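Local coordinates for nonsense-mediated mRNA decay protein 2 (Saccharomyces cerevisiae, PDB 4LUN), which takes part in nonsense-mediated decay of mRNAs with premature stop codons and interacts with Upf1 through its C-terminus, the chain here being its N-terminal MIF4G domain, at residues 7-12 with 100-105; 42-47 with 73-78; 50-55 with 94-99; 67-72 with 106-111; 88-93 with 144-149. All blocks are in the same frame, centred on the assembly; numbering follows the deposited sequence.

Contact 1 (7-12 with 100-105); sequences KELHDL and LHQRFN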
# COMPACT_ATOMS: atom_id res chain seq x y z
N LYS A 7 12.39 0.76 15.72
CA LYS A 7 11.98 0.60 17.12
C LYS A 7 12.19 1.89 17.93
O LYS A 7 11.36 2.24 18.77
CB LYS A 7 12.66 -0.61 17.76
CG LYS A 7 12.19 -1.94 17.16
CD LYS A 7 12.92 -3.13 17.76
CE LYS A 7 13.80 -3.81 16.72
NZ LYS A 7 13.38 -5.22 16.47
N GLU A 8 13.29 2.59 17.66
CA GLU A 8 13.52 3.89 18.29
C GLU A 8 12.38 4.86 18.01
O GLU A 8 11.85 5.50 18.92
CB GLU A 8 14.82 4.52 17.77
CG GLU A 8 16.11 3.90 18.29
CD GLU A 8 17.34 4.64 17.78
OE1 GLU A 8 17.22 5.83 17.43
OE2 GLU A 8 18.43 4.02 17.74
N LEU A 9 12.01 4.97 16.73
CA LEU A 9 10.92 5.85 16.32
C LEU A 9 9.59 5.38 16.87
O LEU A 9 8.76 6.19 17.29
CB LEU A 9 10.83 5.91 14.80
CG LEU A 9 11.90 6.73 14.07
CD1 LEU A 9 11.78 6.55 12.57
CD2 LEU A 9 11.78 8.20 14.44
N HIS A 10 9.38 4.07 16.85
CA HIS A 10 8.15 3.49 17.39
C HIS A 10 7.95 3.89 18.85
O HIS A 10 6.86 4.28 19.25
CB HIS A 10 8.12 1.96 17.23
CG HIS A 10 6.77 1.36 17.46
ND1 HIS A 10 6.29 1.10 18.72
CD2 HIS A 10 5.80 1.00 16.60
CE1 HIS A 10 5.07 0.60 18.63
NE2 HIS A 10 4.75 0.53 17.35
N ASP A 11 9.03 3.82 19.63
CA ASP A 11 8.95 4.21 21.04
C ASP A 11 8.59 5.69 21.20
O ASP A 11 7.70 6.04 21.98
CB ASP A 11 10.26 3.89 21.77
CG ASP A 11 10.18 4.17 23.27
OD1 ASP A 11 9.07 4.13 23.83
OD2 ASP A 11 11.24 4.42 23.88
N LEU A 12 9.27 6.55 20.45
CA LEU A 12 8.98 7.98 20.46
C LEU A 12 7.57 8.28 19.95
O LEU A 12 6.86 9.09 20.52
CB LEU A 12 10.00 8.74 19.60
CG LEU A 12 11.43 8.81 20.14
CD1 LEU A 12 12.35 9.39 19.08
CD2 LEU A 12 11.49 9.65 21.41
N LEU A 100 6.94 15.46 12.80
CA LEU A 100 5.71 16.23 12.89
C LEU A 100 4.76 15.59 13.89
O LEU A 100 4.11 16.29 14.66
CB LEU A 100 5.06 16.35 11.52
CG LEU A 100 5.69 17.41 10.62
CD1 LEU A 100 5.31 17.17 9.17
CD2 LEU A 100 5.25 18.79 11.08
N HIS A 101 4.69 14.26 13.88
CA HIS A 101 3.85 13.55 14.84
C HIS A 101 4.36 13.76 16.27
O HIS A 101 3.58 13.87 17.22
CB HIS A 101 3.81 12.04 14.50
CG HIS A 101 3.19 11.20 15.57
ND1 HIS A 101 1.85 11.22 15.85
CD2 HIS A 101 3.75 10.33 16.44
CE1 HIS A 101 1.60 10.39 16.85
NE2 HIS A 101 2.74 9.84 17.23
N GLN A 102 5.68 13.81 16.43
CA GLN A 102 6.26 13.98 17.77
C GLN A 102 6.03 15.39 18.29
O GLN A 102 5.88 15.60 19.50
CB GLN A 102 7.74 13.62 17.74
CG GLN A 102 7.98 12.12 17.64
CD GLN A 102 9.37 11.78 17.17
OE1 GLN A 102 10.29 12.58 17.31
NE2 GLN A 102 9.52 10.59 16.60
N ARG A 103 6.00 16.36 17.38
CA ARG A 103 5.74 17.75 17.77
C ARG A 103 4.27 17.99 18.11
O ARG A 103 3.95 18.66 19.10
CB ARG A 103 6.15 18.72 16.65
CG ARG A 103 7.61 19.16 16.65
CD ARG A 103 7.93 20.19 17.74
NE ARG A 103 6.95 21.28 17.82
CZ ARG A 103 7.07 22.45 17.19
NH1 ARG A 103 8.12 22.71 16.42
NH2 ARG A 103 6.12 23.37 17.33
N PHE A 104 3.37 17.44 17.29
CA PHE A 104 1.95 17.78 17.39
C PHE A 104 0.99 16.65 17.79
O PHE A 104 -0.18 16.92 18.05
CB PHE A 104 1.47 18.43 16.09
CG PHE A 104 2.32 19.58 15.64
CD1 PHE A 104 2.35 20.76 16.37
CD2 PHE A 104 3.12 19.48 14.51
CE1 PHE A 104 3.15 21.82 15.97
CE2 PHE A 104 3.92 20.53 14.11
CZ PHE A 104 3.93 21.71 14.84
N ASN A 105 1.46 15.41 17.84
CA ASN A 105 0.56 14.28 18.11
C ASN A 105 -0.69 14.27 17.21
O ASN A 105 -0.62 14.59 16.03
CB ASN A 105 0.17 14.23 19.60
CG ASN A 105 -0.72 13.05 19.96
OD1 ASN A 105 -0.39 11.90 19.66
ND2 ASN A 105 -1.89 13.33 20.52

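Contact 2 (42-47 with 73-78); sequences KKLKKG and IVTVTE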
# COMPACT_ATOMS: atom_id res chain seq x y z
N LYS A 42 7.14 25.88 2.16
CA LYS A 42 7.87 25.82 0.89
C LYS A 42 8.84 24.65 0.87
O LYS A 42 9.02 24.01 -0.17
CB LYS A 42 8.62 27.13 0.62
CG LYS A 42 7.78 28.17 -0.08
CD LYS A 42 8.64 29.36 -0.49
CE LYS A 42 8.56 30.48 0.53
NZ LYS A 42 9.54 31.57 0.23
N LYS A 43 9.48 24.39 2.00
CA LYS A 43 10.40 23.26 2.10
C LYS A 43 9.65 21.93 1.97
O LYS A 43 10.11 21.01 1.28
CB LYS A 43 11.20 23.34 3.40
CG LYS A 43 12.63 22.83 3.26
CD LYS A 43 13.41 23.02 4.55
CE LYS A 43 13.83 24.47 4.74
NZ LYS A 43 13.98 24.81 6.18
N LEU A 44 8.48 21.84 2.62
CA LEU A 44 7.64 20.64 2.53
C LEU A 44 7.23 20.37 1.08
O LEU A 44 7.27 19.23 0.61
CB LEU A 44 6.37 20.80 3.38
CG LEU A 44 6.45 20.65 4.90
CD1 LEU A 44 5.07 20.86 5.51
CD2 LEU A 44 7.01 19.29 5.29
N LYS A 45 6.85 21.44 0.39
CA LYS A 45 6.32 21.38 -0.97
C LYS A 45 7.34 20.95 -2.01
O LYS A 45 6.96 20.63 -3.14
CB LYS A 45 5.74 22.73 -1.37
CG LYS A 45 4.24 22.84 -1.18
CD LYS A 45 3.75 24.23 -1.51
CE LYS A 45 2.23 24.29 -1.43
NZ LYS A 45 1.75 25.65 -1.06
N LYS A 46 8.61 20.94 -1.65
CA LYS A 46 9.60 20.45 -2.61
C LYS A 46 9.57 18.92 -2.64
O LYS A 46 10.15 18.30 -3.54
CB LYS A 46 11.00 20.98 -2.29
CG LYS A 46 11.86 20.05 -1.47
CD LYS A 46 13.31 20.15 -1.92
CE LYS A 46 14.17 19.08 -1.27
NZ LYS A 46 15.32 18.71 -2.14
N GLY A 47 8.88 18.33 -1.68
CA GLY A 47 8.65 16.89 -1.67
C GLY A 47 9.52 16.14 -0.69
O GLY A 47 10.56 16.64 -0.24
N ILE A 73 -0.92 20.15 7.38
CA ILE A 73 -1.64 18.88 7.20
C ILE A 73 -2.02 18.65 5.74
O ILE A 73 -1.74 17.58 5.18
CB ILE A 73 -2.90 18.84 8.08
CG1 ILE A 73 -2.51 18.77 9.55
CG2 ILE A 73 -3.80 17.66 7.69
CD1 ILE A 73 -3.63 19.13 10.49
N VAL A 74 -2.64 19.64 5.11
CA VAL A 74 -2.98 19.56 3.68
C VAL A 74 -1.74 19.40 2.81
O VAL A 74 -1.70 18.55 1.91
CB VAL A 74 -3.77 20.79 3.21
CG1 VAL A 74 -3.99 20.74 1.70
CG2 VAL A 74 -5.10 20.86 3.94
N THR A 75 -0.72 20.21 3.07
CA THR A 75 0.52 20.14 2.30
C THR A 75 1.19 18.78 2.40
O THR A 75 1.57 18.19 1.38
CB THR A 75 1.51 21.23 2.75
OG1 THR A 75 0.93 22.52 2.54
CG2 THR A 75 2.81 21.12 1.96
N VAL A 76 1.33 18.28 3.62
CA VAL A 76 1.95 16.98 3.85
C VAL A 76 1.12 15.84 3.25
O VAL A 76 1.67 14.87 2.73
CB VAL A 76 2.20 16.75 5.37
CG1 VAL A 76 2.14 15.29 5.72
CG2 VAL A 76 3.54 17.36 5.78
N THR A 77 -0.21 15.96 3.32
CA THR A 77 -1.09 14.95 2.75
C THR A 77 -0.80 14.78 1.27
O THR A 77 -0.67 13.66 0.77
CB THR A 77 -2.58 15.29 2.93
OG1 THR A 77 -2.90 15.38 4.32
CG2 THR A 77 -3.45 14.21 2.30
N GLU A 78 -0.68 15.90 0.57
CA GLU A 78 -0.36 15.89 -0.85
C GLU A 78 1.04 15.32 -1.10
O GLU A 78 1.23 14.48 -1.98
CB GLU A 78 -0.47 17.31 -1.42
CG GLU A 78 -0.95 17.36 -2.86
CD GLU A 78 -1.77 18.60 -3.14
OE1 GLU A 78 -2.92 18.46 -3.62
OE2 GLU A 78 -1.28 19.72 -2.88

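Contact 3 (50-55 with 94-99); sequences KGSESS and VEIISG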
# COMPACT_ATOMS: atom_id res chain seq x y z
N LYS A 50 15.33 12.14 -0.38
CA LYS A 50 16.48 11.86 0.47
C LYS A 50 17.24 13.13 0.86
O LYS A 50 17.49 13.99 0.01
CB LYS A 50 17.43 10.88 -0.24
CG LYS A 50 18.19 9.97 0.70
CD LYS A 50 19.67 10.28 0.71
CE LYS A 50 20.44 9.22 1.50
NZ LYS A 50 20.29 7.87 0.89
N GLY A 51 17.57 13.24 2.14
CA GLY A 51 18.35 14.36 2.64
C GLY A 51 17.52 15.54 3.12
O GLY A 51 17.96 16.31 3.98
N SER A 52 16.31 15.69 2.57
CA SER A 52 15.44 16.81 2.92
C SER A 52 14.95 16.74 4.37
O SER A 52 14.47 17.73 4.92
CB SER A 52 14.24 16.87 1.97
OG SER A 52 13.34 15.80 2.20
N GLU A 53 15.10 15.57 4.98
CA GLU A 53 14.62 15.32 6.34
C GLU A 53 15.31 16.19 7.40
O GLU A 53 14.64 16.78 8.26
CB GLU A 53 14.80 13.84 6.68
CG GLU A 53 15.58 13.07 5.63
CD GLU A 53 16.46 11.99 6.22
OE1 GLU A 53 17.00 12.22 7.33
OE2 GLU A 53 16.61 10.93 5.59
N SER A 54 16.63 16.26 7.35
CA SER A 54 17.41 16.93 8.40
C SER A 54 17.13 18.43 8.51
O SER A 54 17.03 18.97 9.61
CB SER A 54 18.90 16.68 8.21
OG SER A 54 19.45 15.98 9.32
N SER A 55 16.99 19.09 7.36
CA SER A 55 16.71 20.52 7.34
C SER A 55 15.34 20.81 7.94
O SER A 55 15.18 21.75 8.71
CB SER A 55 16.80 21.06 5.91
OG SER A 55 16.26 22.37 5.83
N VAL A 94 9.31 9.04 6.21
CA VAL A 94 9.06 8.46 7.53
C VAL A 94 9.65 9.33 8.66
O VAL A 94 9.00 9.56 9.67
CB VAL A 94 9.61 7.02 7.64
CG1 VAL A 94 9.56 6.54 9.09
CG2 VAL A 94 8.82 6.08 6.73
N GLU A 95 10.88 9.80 8.47
CA GLU A 95 11.53 10.63 9.49
C GLU A 95 10.82 11.97 9.66
O GLU A 95 10.65 12.45 10.78
CB GLU A 95 13.00 10.86 9.14
CG GLU A 95 13.87 9.62 9.22
CD GLU A 95 14.32 9.30 10.63
OE1 GLU A 95 14.03 10.08 11.57
OE2 GLU A 95 15.00 8.26 10.81
N ILE A 96 10.43 12.57 8.55
CA ILE A 96 9.71 13.84 8.55
C ILE A 96 8.33 13.73 9.21
O ILE A 96 7.96 14.55 10.04
CB ILE A 96 9.57 14.38 7.12
CG1 ILE A 96 10.95 14.70 6.55
CG2 ILE A 96 8.67 15.61 7.09
CD1 ILE A 96 10.97 14.83 5.04
N ILE A 97 7.57 12.71 8.83
CA ILE A 97 6.25 12.52 9.44
C ILE A 97 6.38 12.20 10.92
O ILE A 97 5.58 12.66 11.72
CB ILE A 97 5.43 11.42 8.72
CG1 ILE A 97 5.18 11.80 7.26
CG2 ILE A 97 4.10 11.18 9.43
CD1 ILE A 97 4.47 13.12 7.10
N SER A 98 7.39 11.42 11.29
CA SER A 98 7.63 11.09 12.70
C SER A 98 7.91 12.35 13.52
O SER A 98 7.41 12.50 14.63
CB SER A 98 8.77 10.09 12.86
OG SER A 98 8.41 8.83 12.34
N GLY A 99 8.72 13.25 12.96
CA GLY A 99 9.01 14.52 13.61
C GLY A 99 7.77 15.35 13.84
O GLY A 99 7.55 15.89 14.92

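Contact 4 (67-72 with 106-111); sequences KYLSEI and GRFTSP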
# COMPACT_ATOMS: atom_id res chain seq x y z
N LYS A 67 0.09 27.79 14.23
CA LYS A 67 -0.97 28.49 13.53
C LYS A 67 -1.01 28.13 12.05
O LYS A 67 -1.96 28.48 11.34
CB LYS A 67 -0.85 30.01 13.71
CG LYS A 67 0.57 30.50 13.85
CD LYS A 67 0.98 30.62 15.32
CE LYS A 67 2.11 29.65 15.66
NZ LYS A 67 3.06 29.49 14.52
N TYR A 68 0.04 27.44 11.57
CA TYR A 68 0.07 26.97 10.19
C TYR A 68 -0.23 25.47 10.10
O TYR A 68 -0.07 24.86 9.05
CB TYR A 68 1.42 27.28 9.53
CG TYR A 68 1.50 28.64 8.86
CD1 TYR A 68 1.44 28.77 7.48
CD2 TYR A 68 1.65 29.80 9.61
CE1 TYR A 68 1.51 30.01 6.86
CE2 TYR A 68 1.73 31.05 9.01
CZ TYR A 68 1.65 31.15 7.64
OH TYR A 68 1.73 32.39 7.03
N LEU A 69 -0.66 24.88 11.21
CA LEU A 69 -0.92 23.43 11.27
C LEU A 69 -1.85 22.90 10.18
O LEU A 69 -1.51 21.93 9.49
CB LEU A 69 -1.46 23.04 12.64
CG LEU A 69 -1.75 21.55 12.79
CD1 LEU A 69 -0.48 20.76 12.53
CD2 LEU A 69 -2.29 21.27 14.17
N SER A 70 -3.01 23.52 10.02
CA SER A 70 -3.99 23.07 9.02
C SER A 70 -3.36 23.02 7.63
O SER A 70 -3.51 22.04 6.91
CB SER A 70 -5.21 23.99 8.99
OG SER A 70 -5.70 24.24 10.29
N GLU A 71 -2.66 24.09 7.28
CA GLU A 71 -1.95 24.15 6.01
C GLU A 71 -0.86 23.09 5.90
O GLU A 71 -0.63 22.54 4.82
CB GLU A 71 -1.36 25.55 5.79
CG GLU A 71 -0.44 25.64 4.59
CD GLU A 71 -0.21 27.06 4.15
OE1 GLU A 71 -0.59 27.98 4.91
OE2 GLU A 71 0.34 27.25 3.05
N ILE A 72 -0.20 22.80 7.01
CA ILE A 72 0.84 21.77 7.03
C ILE A 72 0.23 20.40 6.76
O ILE A 72 0.78 19.60 6.00
CB ILE A 72 1.58 21.73 8.38
CG1 ILE A 72 2.48 22.96 8.55
CG2 ILE A 72 2.43 20.48 8.50
CD1 ILE A 72 3.13 23.05 9.91
N GLY A 106 -1.83 13.95 17.81
CA GLY A 106 -3.05 13.58 17.12
C GLY A 106 -3.68 14.71 16.37
O GLY A 106 -4.31 14.47 15.35
N ARG A 107 -3.52 15.94 16.84
CA ARG A 107 -4.10 17.06 16.09
C ARG A 107 -3.45 17.22 14.71
O ARG A 107 -4.04 17.82 13.82
CB ARG A 107 -4.08 18.36 16.90
CG ARG A 107 -2.71 18.84 17.32
CD ARG A 107 -2.83 20.00 18.32
NE ARG A 107 -1.54 20.68 18.49
CZ ARG A 107 -0.63 20.33 19.39
NH1 ARG A 107 -0.85 19.32 20.21
NH2 ARG A 107 0.51 21.00 19.47
N PHE A 108 -2.26 16.65 14.52
CA PHE A 108 -1.66 16.55 13.19
C PHE A 108 -1.95 15.19 12.55
O PHE A 108 -2.43 15.11 11.42
CB PHE A 108 -0.14 16.76 13.25
CG PHE A 108 0.60 16.29 12.02
CD1 PHE A 108 0.66 17.08 10.88
CD2 PHE A 108 1.25 15.06 12.01
CE1 PHE A 108 1.34 16.65 9.75
CE2 PHE A 108 1.94 14.63 10.89
CZ PHE A 108 1.98 15.42 9.76
N THR A 109 -1.67 14.12 13.29
CA THR A 109 -1.74 12.76 12.72
C THR A 109 -3.15 12.27 12.41
O THR A 109 -3.37 11.59 11.40
CB THR A 109 -0.97 11.75 13.60
OG1 THR A 109 0.33 12.29 13.88
CG2 THR A 109 -0.82 10.41 12.90
N SER A 110 -4.11 12.59 13.27
CA SER A 110 -5.50 12.19 13.03
C SER A 110 -6.06 12.67 11.69
O SER A 110 -6.49 11.84 10.87
CB SER A 110 -6.42 12.54 14.22
OG SER A 110 -7.79 12.39 13.87
N PRO A 111 -6.06 14.00 11.44
CA PRO A 111 -6.58 14.41 10.13
C PRO A 111 -5.71 13.94 8.94
O PRO A 111 -6.25 13.70 7.86
CB PRO A 111 -6.61 15.94 10.22
CG PRO A 111 -5.64 16.29 11.30
CD PRO A 111 -5.68 15.15 12.28

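Contact 5 (88-93 with 144-149); sequences DDVIAA and LRVFTE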
# COMPACT_ATOMS: atom_id res chain seq x y z
N ASP A 88 14.93 5.39 -0.56
CA ASP A 88 15.52 6.49 0.20
C ASP A 88 14.55 7.64 0.44
O ASP A 88 14.60 8.31 1.48
CB ASP A 88 16.79 6.99 -0.48
CG ASP A 88 17.98 6.09 -0.22
OD1 ASP A 88 18.70 5.77 -1.19
OD2 ASP A 88 18.20 5.71 0.95
N ASP A 89 13.66 7.87 -0.52
CA ASP A 89 12.65 8.91 -0.39
C ASP A 89 11.59 8.52 0.64
O ASP A 89 11.13 9.35 1.42
CB ASP A 89 12.00 9.21 -1.74
CG ASP A 89 12.96 9.91 -2.69
OD1 ASP A 89 14.16 10.01 -2.37
OD2 ASP A 89 12.50 10.37 -3.76
N VAL A 90 11.21 7.24 0.64
CA VAL A 90 10.30 6.71 1.66
C VAL A 90 10.85 6.89 3.08
O VAL A 90 10.14 7.32 3.99
CB VAL A 90 9.95 5.23 1.37
CG1 VAL A 90 9.13 4.63 2.50
CG2 VAL A 90 9.19 5.11 0.05
N ILE A 91 12.13 6.59 3.28
CA ILE A 91 12.75 6.77 4.59
C ILE A 91 12.71 8.23 5.05
O ILE A 91 12.41 8.51 6.22
CB ILE A 91 14.21 6.26 4.61
CG1 ILE A 91 14.23 4.75 4.80
CG2 ILE A 91 15.02 6.91 5.72
CD1 ILE A 91 15.19 4.05 3.89
N ALA A 92 13.01 9.14 4.14
CA ALA A 92 12.94 10.56 4.42
C ALA A 92 11.53 10.95 4.86
O ALA A 92 11.35 11.67 5.84
CB ALA A 92 13.36 11.37 3.21
N ALA A 93 10.53 10.45 4.14
CA ALA A 93 9.14 10.74 4.48
C ALA A 93 8.81 10.23 5.88
O ALA A 93 8.11 10.89 6.65
CB ALA A 93 8.19 10.13 3.46
N LEU A 144 0.32 2.28 -0.45
CA LEU A 144 0.29 1.19 0.53
C LEU A 144 1.65 1.03 1.19
O LEU A 144 1.75 0.78 2.39
CB LEU A 144 -0.14 -0.13 -0.14
CG LEU A 144 -0.12 -1.41 0.70
CD1 LEU A 144 -1.16 -1.34 1.83
CD2 LEU A 144 -0.38 -2.60 -0.20
N ARG A 145 2.71 1.19 0.40
CA ARG A 145 4.05 0.99 0.96
C ARG A 145 4.34 2.05 2.01
O ARG A 145 4.80 1.74 3.12
CB ARG A 145 5.09 1.04 -0.16
CG ARG A 145 6.48 0.61 0.27
CD ARG A 145 7.33 1.78 0.65
NE ARG A 145 8.63 1.35 1.16
CZ ARG A 145 9.71 1.21 0.40
NH1 ARG A 145 9.65 1.48 -0.90
NH2 ARG A 145 10.86 0.82 0.94
N VAL A 146 4.03 3.29 1.66
CA VAL A 146 4.28 4.42 2.57
C VAL A 146 3.42 4.30 3.82
O VAL A 146 3.90 4.55 4.94
CB VAL A 146 4.05 5.76 1.84
CG1 VAL A 146 3.99 6.91 2.84
CG2 VAL A 146 5.16 6.00 0.81
N PHE A 147 2.16 3.92 3.64
CA PHE A 147 1.28 3.70 4.78
C PHE A 147 1.89 2.69 5.74
O PHE A 147 1.90 2.91 6.95
CB PHE A 147 -0.09 3.19 4.36
CG PHE A 147 -0.95 2.81 5.53
CD1 PHE A 147 -1.75 3.76 6.14
CD2 PHE A 147 -0.92 1.52 6.04
CE1 PHE A 147 -2.52 3.42 7.26
CE2 PHE A 147 -1.69 1.18 7.15
CZ PHE A 147 -2.49 2.14 7.75
N THR A 148 2.37 1.59 5.18
CA THR A 148 2.85 0.48 5.99
C THR A 148 4.12 0.86 6.75
O THR A 148 4.29 0.47 7.91
CB THR A 148 3.04 -0.78 5.14
OG1 THR A 148 1.80 -1.09 4.50
CG2 THR A 148 3.39 -1.97 6.03
N GLU A 149 4.99 1.64 6.11
CA GLU A 149 6.22 2.07 6.77
C GLU A 149 5.87 2.97 7.96
O GLU A 149 6.53 2.90 9.01
CB GLU A 149 7.14 2.82 5.80
CG GLU A 149 7.61 2.04 4.58
CD GLU A 149 8.63 0.95 4.88
OE1 GLU A 149 8.94 0.69 6.07
OE2 GLU A 149 9.13 0.34 3.91

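Contact 1 (7-12 with 100-105)
Gln102, near the C-terminal end of helix 87-104, reaches toward helix 3-17 and lays its amide against Leu12 and Leu9. Its CG stands anti to the carbonyl carbon (chi1 -74°) and the chain runs on extended, which carries the head group away from its own helix. The CB and CG of Gln102 serve as the stalk, and the contacts across begin at the amide: Gln102 CD lies 3.9 Å from Leu12 CB. Beyond it the two arms of the amide part company. Gln102 OE1 approaches the methyl Leu12 CD1 only loosely, at 4.2 Å. Gln102 NE2 goes deeper, 3.6 Å from Leu12 CB, and Leu9 CD2 stands 3.9 Å from the same Gln102 NE2, the leucine side chain crossing that of the glutamine at about a right angle. The nitrogen is thus wedged among aliphatic carbons, yet it is satisfied: it donates to Asn13 OD1, the residue that follows Leu12, a bond that probably fixes which way the amide is turned. One turn of helix 3-17 therefore supplies both the greasy walls and the acceptor for a buried polar group. Next to it, His101 NE2 is bonded to Asn13 O, a second link between the same helices. Side-chain packing between helices is what builds an all-helical HEAT-repeat-like domain such as MIF4G; here it lays the N-terminal helix 3-17, distant in sequence, against helix 87-104.

Contact 2 (42-47 with 73-78)
Leu44 and Val76 form the apolar part of this contact, where residues 42-47, on helix 34-44 and the turn after it, meet the middle of helix 69-81. The two methyls of Leu44 straddle one methyl of Val76: Leu44 CD1 is 3.8 Å from Val76 CG2, and Leu44 CD2 is 4.0 Å from that same Val76 CG2. Closer to the backbone, Leu44 CB rests 3.8 Å from Thr75 CG2. The threonine presents its methyl because CG2 stands anti to the backbone N while OG1 (chi1 -60°) sits beside that nitrogen. From there the hydroxyl bonds back to Glu71 O, one turn earlier in its own helix, so a buried polar atom is satisfied without help from the other segment.

The aliphatic part of a charged chain adds a margin. Lys45 CG lies 3.9 Å from Thr75 CG2, and the extended lysine crosses the threonine at about a right angle. Its ammonium stays well short of a salt bridge, with Lys45 NZ 6.9 Å from Glu78 OE2, so any attraction between them is probably weak.

Within the backbone, a type I turn from Leu44 to Gly47 closes with Gly47 N bonded to Leu44 O at 2.9 Å and leads the chain away from the interface. Around this seam, Leu56 of helix 52-60 packs on Leu44, while Val76 also meets Ile97 and Leu100 of helix 87-104 and Leu112 of helix 106-116.

Contact 3 (50-55 with 94-99)
Ile96 of helix 87-104 lies along the first turn of helix 52-60, pressed against backbone as much as side chain. Its CG1 is 3.7 Å from Glu53 CA, with Glu53 CB at 3.9 Å from the same Ile96 CG1. The terminal methyl goes further, Ile96 CD1 reaching 3.8 Å from Ser52 OG; CG1 anti to the carbonyl carbon (chi1 -64°) sends this longer branch across to the serine. A looser touch joins Glu53 CB to Glu95 CB at 4.3 Å. Replacing Ile96 with an alanine would probably open a gap beside Glu53 CA and take away the methyl that Ser52 OG rests against.

In the second shell, Ser52 OG is bonded to Val49 O, and Phe48 packs on Ile96. Glu95 turns its carboxylate away to a salt bridge with Arg5 of helix 3-17.

The carboxylates of Glu53 and Glu95 remain apart, OE1 to OE1 5.6 Å, and the salt bridge of Glu95 to Arg5 probably eases part of the like-charge repulsion. What joins the helices here is thus aliphatic carbon, while Ser52 OG and the Glu95 carboxylate find their partners outside the two segments.

Contact 4 (67-72 with 106-111)
Helix-to-helix packing in the HEAT-repeat-like MIF4G fold is represented here by Leu69, in the first turn of helix 69-81, which sets one methyl against Arg107 and the other against Phe108 of helix 106-116. With CG anti to the backbone N (chi1 -180°), the leucine fork opens toward that helix. Leu69 CD1 takes the phenylalanine side, 4.1 Å from Phe108 CB and 4.2 Å from Phe108 CD1, meeting the ring at its edge, near the ring plane. Leu69 CD2 takes the arginine side: it lies 3.9 Å from Arg107 O and 4.0 Å from Arg107 CG, the two side chains crossing at about a right angle. One turn on, Ile72 CG2 adds a looser touch at 4.2 Å from Phe108 CE1. Cutting Leu69 back to an alanine would probably open a gap beside Arg107 CG and Phe108 CB, and leave the ring edge without its methyl neighbour.

Arg107 contributes its aliphatic root here, while its charged end is held elsewhere, NE forming a salt bridge with Glu66 just before the 67-72 segment. The Phe108 ring is also lined by Ile73 and Val76 of helix 69-81, so it packs along about two turns of that helix. Ile41 of helix 34-44 backs Ile72, and Pro111, where helix 106-116 is kinked, rests on Ile73.

Contact 5 (88-93 with 144-149)
The guanidinium of Arg145 carries Val90 over one face, with Val90 CG2 3.5 Å above its plane and offset toward the rim, and has the carboxyl carbon of Glu149 at its edge, in plane. Helix 87-104 and helix 130-152, two helices of the HEAT-repeat-like MIF4G domain, meet through this group; their short segments cross at -44° with the axes 10.2 Å apart at closest approach.

Val90 is central to the contact, its two methyls dividing the work. Val90 CG1 sits 3.6 Å from Arg145 NE and 3.7 Å from Glu149 CG, between the arginine and the glutamate. Val90 CG2 lies nearer the other end of the guanidinium, 3.8 Å from Arg145 NH1, and also faces Val146 CG2 at 4.2 Å. The arginine folds across the valine because its chain, leaving with CG anti to the backbone N (chi1 -170°), bends at the next bond.

A salt bridge one turn along helix 130-152 holds this flat group in place. Glu149 also bends at chi2, bringing its carboxylate alongside the guanidinium, and a weak bond from Arg145 NH2 to Glu149 OE2 supports the main link. The stronger partner of NH2 is Asn87 OD1, at the start of helix 87-104, so the arginine is tied to both helices while the valine rests on its face. The main link is Arg145 NE to Glu149 OE2, 3.0 Å long and nearly straight at 166°, received on the oxygen's anti lone pair.

In the fold
Helix 87-104 runs through contacts 1, 3 and 5, meeting helices 3-17, 52-60 and 130-152 in turn, while contacts 2 and 4 both build on helix 69-81. Contacts 1 and 2 are mostly buried; contacts 3, 4 and 5 are partly open at their charged margins. Contact 5 lies nearest the centre of the chain, its own centre about 10 Å away, against 20 Å or more for the others. Contacts 2 and 3 join through aliphatic carbon, contact 4 adds an aromatic ring, contact 1 buries an amide, and contact 5 sets a valine on an ion pair. Contacts 3 and 5 are stitched together by the Lys50-Asp88 salt bridge, contacts 1 and 4 probably by a His101-Thr109 hydrogen bond.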